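Local coordinates for YueI protein (Bacillus subtilis, PDB 2OHW), which is of unknown function, a small single-chain alpha/beta protein of the DUF1694 family built round a mixed four-stranded sheet, at residues D8-Q12 against Q13-G17; E20-P23 against D24-H27; L39-T42 against K43-L47; G71-Y75 against Q76-S80; S79-I82 against Q83-S86. All blocks are in the same frame, centred on the assembly; numbering follows the deposited sequence.

Contact 1. Residues D8-Q12 against Q13-G17; sequences DLYLQ and QGMYG
Y10 and M15 meet where helix 5-12 stops in a Schellman motif, a worked example of helix termination. G14, with positive phi (101°), lets the chain turn back, so that M15 N donates to Y10 O at 2.9 Å and G14 N to L11 O at 3.1 Å, the latter donor standing well above the carbonyl plane; a CB here would collide with the carbonyl oxygen of Q13, so the turn calls for glycine. The Y10 side chain leaves the helix with CG anti to the backbone N (chi1 178°), which carries the ring forward past the helix end to M15. There M15 CA sits over one ring face, 3.7 Å from the centroid, in a CH-pi contact, while M15 CB leans on CE2 and the two side chains run roughly perpendicular. M15 CG, anti to its carbonyl carbon, also reaches L11 CD2. F29 packs against M15, and L28 against both Y10 and L11, placing the turn against helix 22-28. A water accepts from Y16 N and donates to Y10 O. At the far rim of the ring, Y10 OH gives its proton to G17 O at 2.7 Å, nearly in line with the C=O bond.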
loop_
_atom_site.group_PDB
_atom_site.type_symbol
_atom_site.label_atom_id
_atom_site.label_comp_id
_atom_site.label_asym_id
_atom_site.label_seq_id
_atom_site.Cartn_x
_atom_site.Cartn_y
_atom_site.Cartn_z
ATOM N N ASP A 8 -12.932 9.458 -3.235
ATOM C CA ASP A 8 -13.509 8.651 -2.176
ATOM C C ASP A 8 -14.134 7.394 -2.751
ATOM O O ASP A 8 -14.037 6.333 -2.142
ATOM C CB ASP A 8 -14.572 9.416 -1.385
ATOM C CG ASP A 8 -13.992 10.509 -0.518
ATOM O OD1 ASP A 8 -12.747 10.609 -0.368
ATOM O OD2 ASP A 8 -14.810 11.283 0.020
ATOM N N LEU A 9 -14.778 7.501 -3.912
ATOM C CA LEU A 9 -15.409 6.347 -4.512
ATOM C C LEU A 9 -14.339 5.371 -4.987
ATOM O O LEU A 9 -14.458 4.163 -4.766
ATOM C CB LEU A 9 -16.349 6.732 -5.667
ATOM C CG LEU A 9 -17.224 5.550 -6.126
ATOM C CD1 LEU A 9 -18.143 5.046 -5.008
ATOM C CD2 LEU A 9 -18.047 5.871 -7.362
ATOM N N TYR A 10 -13.288 5.897 -5.605
ATOM C CA TYR A 10 -12.144 5.065 -6.025
ATOM C C TYR A 10 -11.593 4.272 -4.851
ATOM O O TYR A 10 -11.367 3.060 -4.950
ATOM C CB TYR A 10 -11.061 5.969 -6.605
ATOM C CG TYR A 10 -9.796 5.292 -7.053
ATOM C CD1 TYR A 10 -9.717 4.697 -8.312
ATOM C CD2 TYR A 10 -8.650 5.318 -6.264
ATOM C CE1 TYR A 10 -8.542 4.096 -8.745
ATOM C CE2 TYR A 10 -7.473 4.720 -6.692
ATOM C CZ TYR A 10 -7.419 4.128 -7.944
ATOM O OH TYR A 10 -6.235 3.565 -8.402
ATOM N N LEU A 11 -11.385 4.953 -3.734
ATOM C CA LEU A 11 -10.934 4.269 -2.511
ATOM C C LEU A 11 -11.941 3.247 -1.971
ATOM O O LEU A 11 -11.586 2.103 -1.679
ATOM C CB LEU A 11 -10.586 5.287 -1.426
ATOM C CG LEU A 11 -9.445 6.258 -1.745
ATOM C CD1 LEU A 11 -9.414 7.323 -0.688
ATOM C CD2 LEU A 11 -8.113 5.488 -1.762
ATOM N N GLN A 12 -13.207 3.638 -1.875
ATOM C CA GLN A 12 -14.220 2.765 -1.275
ATOM C C GLN A 12 -14.340 1.468 -2.062
ATOM O O GLN A 12 -14.522 0.389 -1.476
ATOM C CB GLN A 12 -15.560 3.510 -1.228
ATOM C CG GLN A 12 -16.783 2.691 -0.821
ATOM C CD GLN A 12 -18.005 3.573 -0.754
ATOM O OE1 GLN A 12 -18.076 4.479 0.080
ATOM N NE2 GLN A 12 -18.949 3.340 -1.651
ATOM N N GLN A 13 -14.198 1.570 -3.382
ATOM C CA GLN A 13 -14.363 0.405 -4.252
ATOM C C GLN A 13 -13.104 -0.416 -4.495
ATOM O O GLN A 13 -13.139 -1.381 -5.240
ATOM C CB GLN A 13 -14.991 0.823 -5.571
ATOM C CG GLN A 13 -16.395 1.348 -5.389
ATOM C CD GLN A 13 -17.166 1.363 -6.671
ATOM O OE1 GLN A 13 -16.593 1.491 -7.758
ATOM N NE2 GLN A 13 -18.491 1.270 -6.555
ATOM N N GLY A 14 -11.997 -0.040 -3.869
ATOM C CA GLY A 14 -10.798 -0.884 -3.888
ATOM C C GLY A 14 -9.696 -0.493 -4.846
ATOM O O GLY A 14 -8.782 -1.284 -5.088
ATOM N N MET A 15 -9.779 0.712 -5.398
ATOM C CA MET A 15 -8.665 1.309 -6.155
ATOM C C MET A 15 -8.408 0.588 -7.477
ATOM O O MET A 15 -7.259 0.327 -7.860
ATOM C CB MET A 15 -7.387 1.412 -5.285
ATOM C CG MET A 15 -7.562 2.239 -3.967
ATOM S SD MET A 15 -6.121 2.153 -2.820
ATOM C CE MET A 15 -6.245 0.440 -2.300
ATOM N N TYR A 16 -9.501 0.276 -8.173
ATOM C CA TYR A 16 -9.433 -0.290 -9.512
ATOM C C TYR A 16 -9.126 0.764 -10.575
ATOM O O TYR A 16 -9.842 1.762 -10.720
ATOM C CB TYR A 16 -10.754 -0.961 -9.863
ATOM C CG TYR A 16 -10.972 -2.261 -9.150
ATOM C CD1 TYR A 16 -10.464 -3.455 -9.667
ATOM C CD2 TYR A 16 -11.688 -2.306 -7.952
ATOM C CE1 TYR A 16 -10.658 -4.664 -9.005
ATOM C CE2 TYR A 16 -11.885 -3.497 -7.288
ATOM C CZ TYR A 16 -11.371 -4.670 -7.823
ATOM O OH TYR A 16 -11.584 -5.856 -7.170
ATOM N N GLY A 17 -8.063 0.526 -11.327
ATOM C CA GLY A 17 -7.722 1.373 -12.468
ATOM C C GLY A 17 -6.919 2.624 -12.152
ATOM O O GLY A 17 -6.577 2.885 -10.999
HETATM O O HOH W 1 -11.964 1.727 -7.604
#

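Contact 2. Residues E20-P23 against D24-H27; sequences ETKP and DERH
E20 opens the approach to helix 22-28 by laying its CG 3.2 Å from D24 OD2, and the two carboxylates come close, E20 OE2 to D24 OD2 3.3 Å, their planes 59° apart. These like charges probably disfavour each other unless one holds a proton. T21 is the N-cap: its OG1 lies between backbone N and carbonyl carbon (chi1 67°), facing the first turn, and accepts from D24 N at 3.2 Å. Its own carbonyl takes a weak bond from E25 N. K22 gives its carbonyl to R26 N at 3.0 Å, while its NZ stays 4.3 Å from E25 OE1, short of a salt bridge; the carboxylate of E25 is instead held by R34 N and L19 N. P23 needs no N-H at this first turn, and its carbonyl accepts from H27 N at 2.9 Å. That same oxygen lies over one face of the H27 imidazole, whose CE1 also reaches P23 CB. An alanine in place of H27 would keep the backbone bond but would probably leave P23 CB and P23 O without the ring that lies against them. The chemistry implies two acidic groups crowded where the helix dipole would probably favour negative charge.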
loop_
_atom_site.group_PDB
_atom_site.type_symbol
_atom_site.label_atom_id
_atom_site.label_comp_id
_atom_site.label_asym_id
_atom_site.label_seq_id
_atom_site.Cartn_x
_atom_site.Cartn_y
_atom_site.Cartn_z
ATOM N N GLU A 20 -6.671 10.246 -12.638
ATOM C CA GLU A 20 -6.606 11.232 -13.724
ATOM C C GLU A 20 -5.183 11.668 -14.090
ATOM O O GLU A 20 -4.872 11.846 -15.270
ATOM C CB GLU A 20 -7.502 12.456 -13.446
ATOM C CG GLU A 20 -7.725 12.817 -11.977
ATOM C CD GLU A 20 -8.229 14.241 -11.790
ATOM O OE1 GLU A 20 -9.451 14.425 -11.617
ATOM O OE2 GLU A 20 -7.408 15.179 -11.823
ATOM N N THR A 21 -4.326 11.833 -13.084
ATOM C CA THR A 21 -2.945 12.253 -13.315
ATOM C C THR A 21 -1.938 11.350 -12.603
ATOM O O THR A 21 -2.266 10.692 -11.622
ATOM C CB THR A 21 -2.706 13.713 -12.858
ATOM O OG1 THR A 21 -2.833 13.808 -11.433
ATOM C CG2 THR A 21 -3.690 14.682 -13.518
ATOM N N LYS A 22 -0.702 11.339 -13.098
ATOM C CA LYS A 22 0.398 10.655 -12.415
ATOM C C LYS A 22 0.684 11.184 -10.991
ATOM O O LYS A 22 0.830 10.382 -10.057
ATOM C CB LYS A 22 1.659 10.663 -13.291
ATOM C CG LYS A 22 1.774 9.475 -14.249
ATOM C CD LYS A 22 0.615 9.358 -15.233
ATOM C CE LYS A 22 0.816 8.196 -16.210
ATOM N NZ LYS A 22 0.827 6.870 -15.527
ATOM N N PRO A 23 0.758 12.523 -10.807
ATOM C CA PRO A 23 0.938 13.051 -9.450
ATOM C C PRO A 23 -0.152 12.594 -8.470
ATOM O O PRO A 23 0.152 12.320 -7.307
ATOM C CB PRO A 23 0.885 14.572 -9.642
ATOM C CG PRO A 23 1.239 14.789 -11.069
ATOM C CD PRO A 23 0.722 13.603 -11.816
ATOM N N ASP A 24 -1.399 12.507 -8.929
ATOM C CA ASP A 24 -2.489 12.023 -8.084
ATOM C C ASP A 24 -2.145 10.637 -7.541
ATOM O O ASP A 24 -2.300 10.364 -6.352
ATOM C CB ASP A 24 -3.794 11.914 -8.879
ATOM C CG ASP A 24 -4.487 13.250 -9.085
ATOM O OD1 ASP A 24 -4.255 14.199 -8.300
ATOM O OD2 ASP A 24 -5.291 13.337 -10.043
ATOM N N GLU A 25 -1.675 9.771 -8.435
ATOM C CA GLU A 25 -1.344 8.408 -8.061
ATOM C C GLU A 25 -0.186 8.378 -7.078
ATOM O O GLU A 25 -0.247 7.663 -6.078
ATOM C CB GLU A 25 -1.012 7.572 -9.298
ATOM C CG GLU A 25 -2.221 7.378 -10.221
ATOM C CD GLU A 25 -1.907 6.620 -11.491
ATOM O OE1 GLU A 25 -0.762 6.141 -11.638
ATOM O OE2 GLU A 25 -2.814 6.490 -12.348
ATOM N N ARG A 26 0.851 9.171 -7.348
ATOM C CA ARG A 26 2.011 9.193 -6.468
ATOM C C ARG A 26 1.648 9.700 -5.085
ATOM O O ARG A 26 2.155 9.201 -4.078
ATOM C CB ARG A 26 3.137 10.034 -7.068
ATOM C CG ARG A 26 3.714 9.451 -8.351
ATOM C CD ARG A 26 5.037 10.121 -8.700
ATOM N NE ARG A 26 5.439 9.822 -10.065
ATOM C CZ ARG A 26 6.126 8.746 -10.429
ATOM N NH1 ARG A 26 6.491 7.837 -9.527
ATOM N NH2 ARG A 26 6.443 8.573 -11.707
ATOM N N HIS A 27 0.759 10.689 -5.033
ATOM C CA HIS A 27 0.324 11.227 -3.749
ATOM C C HIS A 27 -0.516 10.245 -2.929
ATOM O O HIS A 27 -0.535 10.338 -1.702
ATOM C CB HIS A 27 -0.403 12.557 -3.930
ATOM C CG HIS A 27 0.466 13.649 -4.480
ATOM N ND1 HIS A 27 0.043 14.511 -5.469
ATOM C CD2 HIS A 27 1.734 14.019 -4.175
ATOM C CE1 HIS A 27 1.012 15.366 -5.749
ATOM N NE2 HIS A 27 2.050 15.087 -4.980
#

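Contact 3. Residues L39-T42 against K43-L47; sequences LALT and KGQVL
Q45 OE1 is gripped from two directions: T42 N donates to it at 3.0 Å, in the plane of the amide carbonyl and on a lone pair, and a water donates to it at 2.7 Å while giving its other proton to A40 O. The return bond runs from Q45 N to T42 OG1, also 3.0 Å and fairly straight (162°). Each residue thus caps the other's backbone N-H with its side chain. For T42 this depends on chi1 of 67°, which sets OG1 between the backbone N and the carbonyl carbon and leaves CG2 beside the backbone N, 4.0 Å from Q45 OE1. Q45 reaches back toward the strand with CG anti to its carbonyl carbon (chi1 -67°) and the chain extended beyond, so that CG passes 3.3 Å from T42 OG1 before the amide arrives at T42 N. Its other end is held as well, since NE2 donates to I121 O and D123 OD1; with both ends of the amide engaged, its rotation is fixed. T42 OG1 has a further hydrogen-bond partner in S129 OG. The first helical bond, V46 N to T42 O, follows at 2.9 Å. L41 CD2 touches the Q45 amide oxygen, and apolar packing is supplied by L41 CB on V46 CG2 at 3.9 Å, these two side chains crossing at about a right angle. Reciprocal capping of this kind is the capping box, here at the point where edge strand 37-42 of the mixed sheet passes without a linker into the short helix 43-46.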
loop_
_atom_site.group_PDB
_atom_site.type_symbol
_atom_site.label_atom_id
_atom_site.label_comp_id
_atom_site.label_asym_id
_atom_site.label_seq_id
_atom_site.Cartn_x
_atom_site.Cartn_y
_atom_site.Cartn_z
ATOM N N LEU A 39 0.134 -4.396 -4.090
ATOM C CA LEU A 39 -0.815 -4.505 -2.985
ATOM C C LEU A 39 -0.708 -3.243 -2.152
ATOM O O LEU A 39 0.376 -2.671 -2.000
ATOM C CB LEU A 39 -0.513 -5.731 -2.124
ATOM C CG LEU A 39 -1.591 -6.223 -1.134
ATOM C CD1 LEU A 39 -2.676 -7.027 -1.872
ATOM C CD2 LEU A 39 -0.913 -7.114 -0.124
ATOM N N ALA A 40 -1.836 -2.802 -1.606
ATOM C CA ALA A 40 -1.849 -1.657 -0.710
ATOM C C ALA A 40 -2.726 -1.979 0.489
ATOM O O ALA A 40 -3.769 -2.631 0.339
ATOM C CB ALA A 40 -2.360 -0.438 -1.440
ATOM N N LEU A 41 -2.297 -1.544 1.676
ATOM C CA LEU A 41 -3.072 -1.703 2.917
ATOM C C LEU A 41 -3.360 -0.321 3.473
ATOM O O LEU A 41 -2.479 0.567 3.409
ATOM C CB LEU A 41 -2.249 -2.446 3.953
ATOM C CG LEU A 41 -1.970 -3.933 3.739
ATOM C CD1 LEU A 41 -1.116 -4.436 4.904
ATOM C CD2 LEU A 41 -3.205 -4.760 3.602
ATOM N N THR A 42 -4.562 -0.114 4.022
ATOM C CA THR A 42 -4.845 1.156 4.689
ATOM C C THR A 42 -4.067 1.227 6.003
ATOM O O THR A 42 -3.618 0.197 6.542
ATOM C CB THR A 42 -6.338 1.333 5.032
ATOM O OG1 THR A 42 -6.717 0.384 6.040
ATOM C CG2 THR A 42 -7.209 1.182 3.793
ATOM N N LYS A 43 -3.925 2.442 6.535
ATOM C CA LYS A 43 -3.341 2.595 7.876
ATOM C C LYS A 43 -4.099 1.743 8.897
ATOM O O LYS A 43 -3.489 1.088 9.740
ATOM C CB LYS A 43 -3.286 4.065 8.287
ATOM C CG LYS A 43 -2.232 4.865 7.536
ATOM C CD LYS A 43 -2.337 6.373 7.823
ATOM C CE LYS A 43 -2.248 6.650 9.308
ATOM N NZ LYS A 43 -0.911 6.277 9.824
ATOM N N GLY A 44 -5.426 1.721 8.794
ATOM C CA GLY A 44 -6.223 0.921 9.718
ATOM C C GLY A 44 -5.895 -0.562 9.653
ATOM O O GLY A 44 -5.823 -1.227 10.674
ATOM N N GLN A 45 -5.698 -1.083 8.440
ATOM C CA GLN A 45 -5.273 -2.476 8.286
ATOM C C GLN A 45 -3.876 -2.704 8.853
ATOM O O GLN A 45 -3.614 -3.725 9.508
ATOM C CB GLN A 45 -5.360 -2.886 6.809
ATOM C CG GLN A 45 -6.793 -2.937 6.308
ATOM C CD GLN A 45 -6.860 -3.281 4.827
ATOM O OE1 GLN A 45 -6.200 -2.650 4.006
ATOM N NE2 GLN A 45 -7.670 -4.293 4.480
ATOM N N VAL A 46 -2.948 -1.783 8.608
ATOM C CA VAL A 46 -1.596 -1.987 9.159
ATOM C C VAL A 46 -1.645 -2.034 10.698
ATOM O O VAL A 46 -0.852 -2.743 11.338
ATOM C CB VAL A 46 -0.609 -0.921 8.647
ATOM C CG1 VAL A 46 0.747 -1.027 9.354
ATOM C CG2 VAL A 46 -0.428 -1.090 7.152
ATOM N N LEU A 47 -2.575 -1.281 11.279
ATOM C CA LEU A 47 -2.702 -1.215 12.743
ATOM C C LEU A 47 -3.330 -2.460 13.359
ATOM O O LEU A 47 -3.347 -2.598 14.590
ATOM C CB LEU A 47 -3.478 0.040 13.152
ATOM C CG LEU A 47 -2.772 1.386 12.920
ATOM C CD1 LEU A 47 -3.747 2.567 12.979
ATOM C CD2 LEU A 47 -1.583 1.599 13.854
HETATM O O HOH W 2 -6.092 -3.438 1.405
#

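Contact 4. Residues G71-Y75 against Q76-S80; sequences GELQY and QSYSS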
loop_
_atom_site.group_PDB
_atom_site.type_symbol
_atom_site.label_atom_id
_atom_site.label_comp_id
_atom_site.label_asym_id
_atom_site.label_seq_id
_atom_site.Cartn_x
_atom_site.Cartn_y
_atom_site.Cartn_z
ATOM N N GLY A 71 5.417 6.944 6.761
ATOM C CA GLY A 71 6.140 7.448 7.932
ATOM C C GLY A 71 5.274 8.072 9.013
ATOM O O GLY A 71 5.774 8.360 10.110
ATOM N N GLU A 72 3.981 8.280 8.743
ATOM C CA GLU A 72 3.092 8.752 9.814
ATOM C C GLU A 72 2.875 7.688 10.887
ATOM O O GLU A 72 2.483 8.009 12.020
ATOM C CB GLU A 72 1.735 9.172 9.266
ATOM C CG GLU A 72 1.843 10.214 8.189
ATOM C CD GLU A 72 1.069 11.455 8.492
ATOM O OE1 GLU A 72 0.052 11.390 9.216
ATOM O OE2 GLU A 72 1.487 12.517 7.993
ATOM N N LEU A 73 3.079 6.421 10.504
ATOM C CA LEU A 73 2.939 5.287 11.405
ATOM C C LEU A 73 4.150 5.174 12.328
ATOM O O LEU A 73 5.261 5.500 11.934
ATOM C CB LEU A 73 2.814 3.994 10.591
ATOM C CG LEU A 73 1.540 3.848 9.756
ATOM C CD1 LEU A 73 1.712 2.646 8.827
ATOM C CD2 LEU A 73 0.353 3.658 10.678
ATOM N N GLN A 74 3.911 4.724 13.553
ATOM C CA GLN A 74 4.981 4.391 14.477
ATOM C C GLN A 74 5.548 3.009 14.169
ATOM O O GLN A 74 4.826 2.129 13.692
ATOM C CB GLN A 74 4.446 4.437 15.914
ATOM C CG GLN A 74 4.025 5.840 16.318
ATOM C CD GLN A 74 3.556 5.939 17.752
ATOM O OE1 GLN A 74 3.702 5.003 18.532
ATOM N NE2 GLN A 74 2.984 7.088 18.104
ATOM N N TYR A 75 6.833 2.828 14.472
ATOM C CA TYR A 75 7.557 1.580 14.195
ATOM C C TYR A 75 6.822 0.324 14.591
ATOM O O TYR A 75 6.751 -0.617 13.798
ATOM C CB TYR A 75 8.945 1.590 14.853
ATOM C CG TYR A 75 9.813 0.417 14.440
ATOM C CD1 TYR A 75 10.408 0.376 13.180
ATOM C CD2 TYR A 75 10.045 -0.642 15.311
ATOM C CE1 TYR A 75 11.206 -0.693 12.796
ATOM C CE2 TYR A 75 10.835 -1.721 14.933
ATOM C CZ TYR A 75 11.408 -1.738 13.674
ATOM O OH TYR A 75 12.201 -2.805 13.295
ATOM N N GLN A 76 6.297 0.285 15.811
ATOM C CA GLN A 76 5.674 -0.947 16.293
ATOM C C GLN A 76 4.482 -1.402 15.446
ATOM O O GLN A 76 4.131 -2.576 15.461
ATOM C CB GLN A 76 5.293 -0.816 17.772
ATOM C CG GLN A 76 4.145 0.125 18.043
ATOM C CD GLN A 76 4.550 1.571 18.223
ATOM O OE1 GLN A 76 5.700 1.964 17.985
ATOM N NE2 GLN A 76 3.587 2.389 18.640
ATOM N N SER A 77 3.896 -0.473 14.692
ATOM C CA SER A 77 2.756 -0.766 13.827
ATOM C C SER A 77 3.142 -1.513 12.558
ATOM O O SER A 77 2.365 -2.322 12.046
ATOM C CB SER A 77 2.018 0.529 13.441
ATOM O OG SER A 77 1.583 1.235 14.600
ATOM N N TYR A 78 4.327 -1.232 12.033
ATOM C CA TYR A 78 4.727 -1.809 10.752
ATOM C C TYR A 78 5.922 -2.729 10.803
ATOM O O TYR A 78 6.303 -3.318 9.794
ATOM C CB TYR A 78 4.970 -0.719 9.702
ATOM C CG TYR A 78 6.031 0.314 10.038
ATOM C CD1 TYR A 78 7.395 0.027 9.927
ATOM C CD2 TYR A 78 5.666 1.595 10.442
ATOM C CE1 TYR A 78 8.360 0.994 10.210
ATOM C CE2 TYR A 78 6.614 2.553 10.725
ATOM C CZ TYR A 78 7.960 2.248 10.612
ATOM O OH TYR A 78 8.864 3.224 10.904
ATOM N N SER A 79 6.543 -2.852 11.970
ATOM C CA SER A 79 7.720 -3.696 12.074
ATOM C C SER A 79 7.513 -5.149 11.643
ATOM O O SER A 79 8.444 -5.757 11.112
ATOM C CB SER A 79 8.286 -3.629 13.481
ATOM O OG SER A 79 7.294 -3.985 14.414
ATOM N N SER A 80 6.323 -5.707 11.849
ATOM C CA SER A 80 6.065 -7.082 11.404
ATOM C C SER A 80 6.244 -7.218 9.890
ATOM O O SER A 80 6.705 -8.250 9.402
ATOM C CB SER A 80 4.652 -7.510 11.784
ATOM O OG SER A 80 4.527 -7.609 13.188
HETATM O O HOH W 3 7.900 5.592 12.018
HETATM O O HOH W 4 1.207 4.010 14.402
HETATM O O HOH W 5 11.099 -5.201 11.880
#
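Two first torsions bring Y75 and Y78 together: Y75 has CG anti to the backbone N (chi1 -172°), whereas Y78 holds CG between its backbone N and carbonyl carbon (chi1 59°), folding its ring back over the start of the helix. Y75 CA then rests over one face of the Y78 ring, 3.9 Å from the centroid, as a CH-pi contact. The two rings meet obliquely, with Y75 CD1 3.7 Å from Y78 CE1. The Y75 ring in turn carries S79 CB over a face, 3.8 Å from its centroid, so each aromatic receives a C-H from a residue of the same turn. L73 CB packs on Y78 CD2, and L73 O lies at the edge of the Y78 ring, in its plane; a water joins that carbonyl to Y78 OH. A leucine at Y78 would probably lose this water link and leave Y75 CA without an aromatic face beneath it.

The backbone is closed by S77 N to Q74 O at 2.9 Å, and Y75 O accepts both S79 N and Y78 N, the first almost in line with the C=O bond and the second from above its plane. On the outer side Q74 and Q76 lie alongside, and Q76 NE2 donates to Q74 OE1 at 2.6 Å although the amide planes are turned 66° apart. This turn leads from strand 65-70 into helix 75-87; L73 packs against K43 and V46 of helix 43-46, and the loop's G71 is backbone-bonded to V95 of strand 92-95.

Contact 5. Residues S79-I82 against Q83-S86; sequences SSYI and QMAS
Y81 and M84 lie alongside on one flank of helix 75-87, pointing the same way, and M84 bends at its last torsion to bring CE within 3.2 Å of Y81 CD1, a tight approach. The sulfur stands 4.8 Å from the ring centroid, well off the normal (51°), in an oblique Met-aromatic contact. Both side chains leave the backbone with CG anti to the carbonyl carbon, which sends both along the same flank. On another flank Q83 CG lies 3.3 Å from S79 O, and the bend at chi2 (-75°) turns the amide so that NE2 donates to a water at 2.7 Å; that water donates in turn to the same carbonyl of S79. This is the crossover helix of a beta-alpha-beta unit, between strands 65-70 and 92-95; past a kink at S80 and Y81, i to i+4 bonds resume, Q83 N to S79 O (3.1 Å) and S86 N to I82 O (2.9 Å) among them. Farther out, Y81 and A85 touch L67 and I82 touches I69 of strand 65-70. M84 packs on A55, E56 and L59 of helix 53-60, A55 being touched by Y81 too, while Y81 OH is fixed by a hydrogen bond to Y52 N just ahead of that helix.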
loop_
_atom_site.group_PDB
_atom_site.type_symbol
_atom_site.label_atom_id
_atom_site.label_comp_id
_atom_site.label_asym_id
_atom_site.label_seq_id
_atom_site.Cartn_x
_atom_site.Cartn_y
_atom_site.Cartn_z
ATOM N N SER A 79 6.543 -2.852 11.970
ATOM C CA SER A 79 7.720 -3.696 12.074
ATOM C C SER A 79 7.513 -5.149 11.643
ATOM O O SER A 79 8.444 -5.757 11.112
ATOM C CB SER A 79 8.286 -3.629 13.481
ATOM O OG SER A 79 7.294 -3.985 14.414
ATOM N N SER A 80 6.323 -5.707 11.849
ATOM C CA SER A 80 6.065 -7.082 11.404
ATOM C C SER A 80 6.244 -7.218 9.890
ATOM O O SER A 80 6.705 -8.250 9.402
ATOM C CB SER A 80 4.652 -7.510 11.784
ATOM O OG SER A 80 4.527 -7.609 13.188
ATOM N N TYR A 81 5.856 -6.174 9.153
ATOM C CA TYR A 81 5.946 -6.205 7.692
ATOM C C TYR A 81 7.385 -6.103 7.232
ATOM O O TYR A 81 7.742 -6.657 6.192
ATOM C CB TYR A 81 5.074 -5.107 7.073
ATOM C CG TYR A 81 3.608 -5.390 7.331
ATOM C CD1 TYR A 81 2.913 -6.319 6.555
ATOM C CD2 TYR A 81 2.931 -4.770 8.391
ATOM C CE1 TYR A 81 1.569 -6.614 6.818
ATOM C CE2 TYR A 81 1.591 -5.053 8.655
ATOM C CZ TYR A 81 0.922 -5.964 7.860
ATOM O OH TYR A 81 -0.406 -6.228 8.154
ATOM N N ILE A 82 8.217 -5.415 8.019
ATOM C CA ILE A 82 9.648 -5.330 7.709
ATOM C C ILE A 82 10.291 -6.707 7.868
ATOM O O ILE A 82 11.136 -7.097 7.050
ATOM C CB ILE A 82 10.344 -4.282 8.606
ATOM C CG1 ILE A 82 9.941 -2.868 8.150
ATOM C CG2 ILE A 82 11.884 -4.500 8.622
ATOM C CD1 ILE A 82 10.529 -1.723 8.998
ATOM N N GLN A 83 9.874 -7.440 8.904
ATOM C CA GLN A 83 10.364 -8.811 9.127
ATOM C C GLN A 83 10.013 -9.686 7.934
ATOM O O GLN A 83 10.851 -10.469 7.467
ATOM C CB GLN A 83 9.765 -9.416 10.399
ATOM C CG GLN A 83 10.032 -8.615 11.690
ATOM C CD GLN A 83 11.450 -8.762 12.200
ATOM O OE1 GLN A 83 11.980 -9.867 12.269
ATOM N NE2 GLN A 83 12.067 -7.648 12.574
ATOM N N MET A 84 8.771 -9.559 7.454
ATOM C CA MET A 84 8.302 -10.339 6.298
ATOM C C MET A 84 9.123 -9.977 5.068
ATOM O O MET A 84 9.563 -10.863 4.321
ATOM C CB MET A 84 6.826 -10.056 5.999
ATOM C CG MET A 84 5.813 -10.465 7.048
ATOM S SD MET A 84 4.096 -10.002 6.533
ATOM C CE MET A 84 4.388 -8.845 5.224
ATOM N N ALA A 85 9.333 -8.675 4.841
ATOM C CA ALA A 85 10.097 -8.210 3.676
ATOM C C ALA A 85 11.520 -8.781 3.712
ATOM O O ALA A 85 11.991 -9.363 2.735
ATOM C CB ALA A 85 10.112 -6.667 3.595
ATOM N N SER A 86 12.204 -8.635 4.839
ATOM C CA SER A 86 13.581 -9.102 4.919
ATOM C C SER A 86 13.698 -10.608 4.721
ATOM O O SER A 86 14.673 -11.077 4.113
ATOM C CB SER A 86 14.219 -8.629 6.229
ATOM O OG SER A 86 14.286 -7.209 6.216
HETATM O O HOH W 5 11.099 -5.201 11.880
#

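How the contacts relate
Contacts 1 to 5 come in order along the chain, the last two overlapping, and together they sample how helices begin, end, continue and join strands around one mixed four-stranded sheet. Contacts 1 and 2 adjoin in sequence, centres about 14 Å apart, on consecutive helices 5-12 and 22-28. Contact 3 leads edge strand 37-42 into helix 43-46 and touches contact 1 through M15 and A40. Contacts 4 and 5 share S79, S80 and a water on helix 75-87, and both pack on contact 3, through L73 and S77 from contact 4 and through Y81 from contact 5. Contacts 1 and 5, with centres about 27 Å apart, lie across the chain's centre, so contact 3 links the two sides.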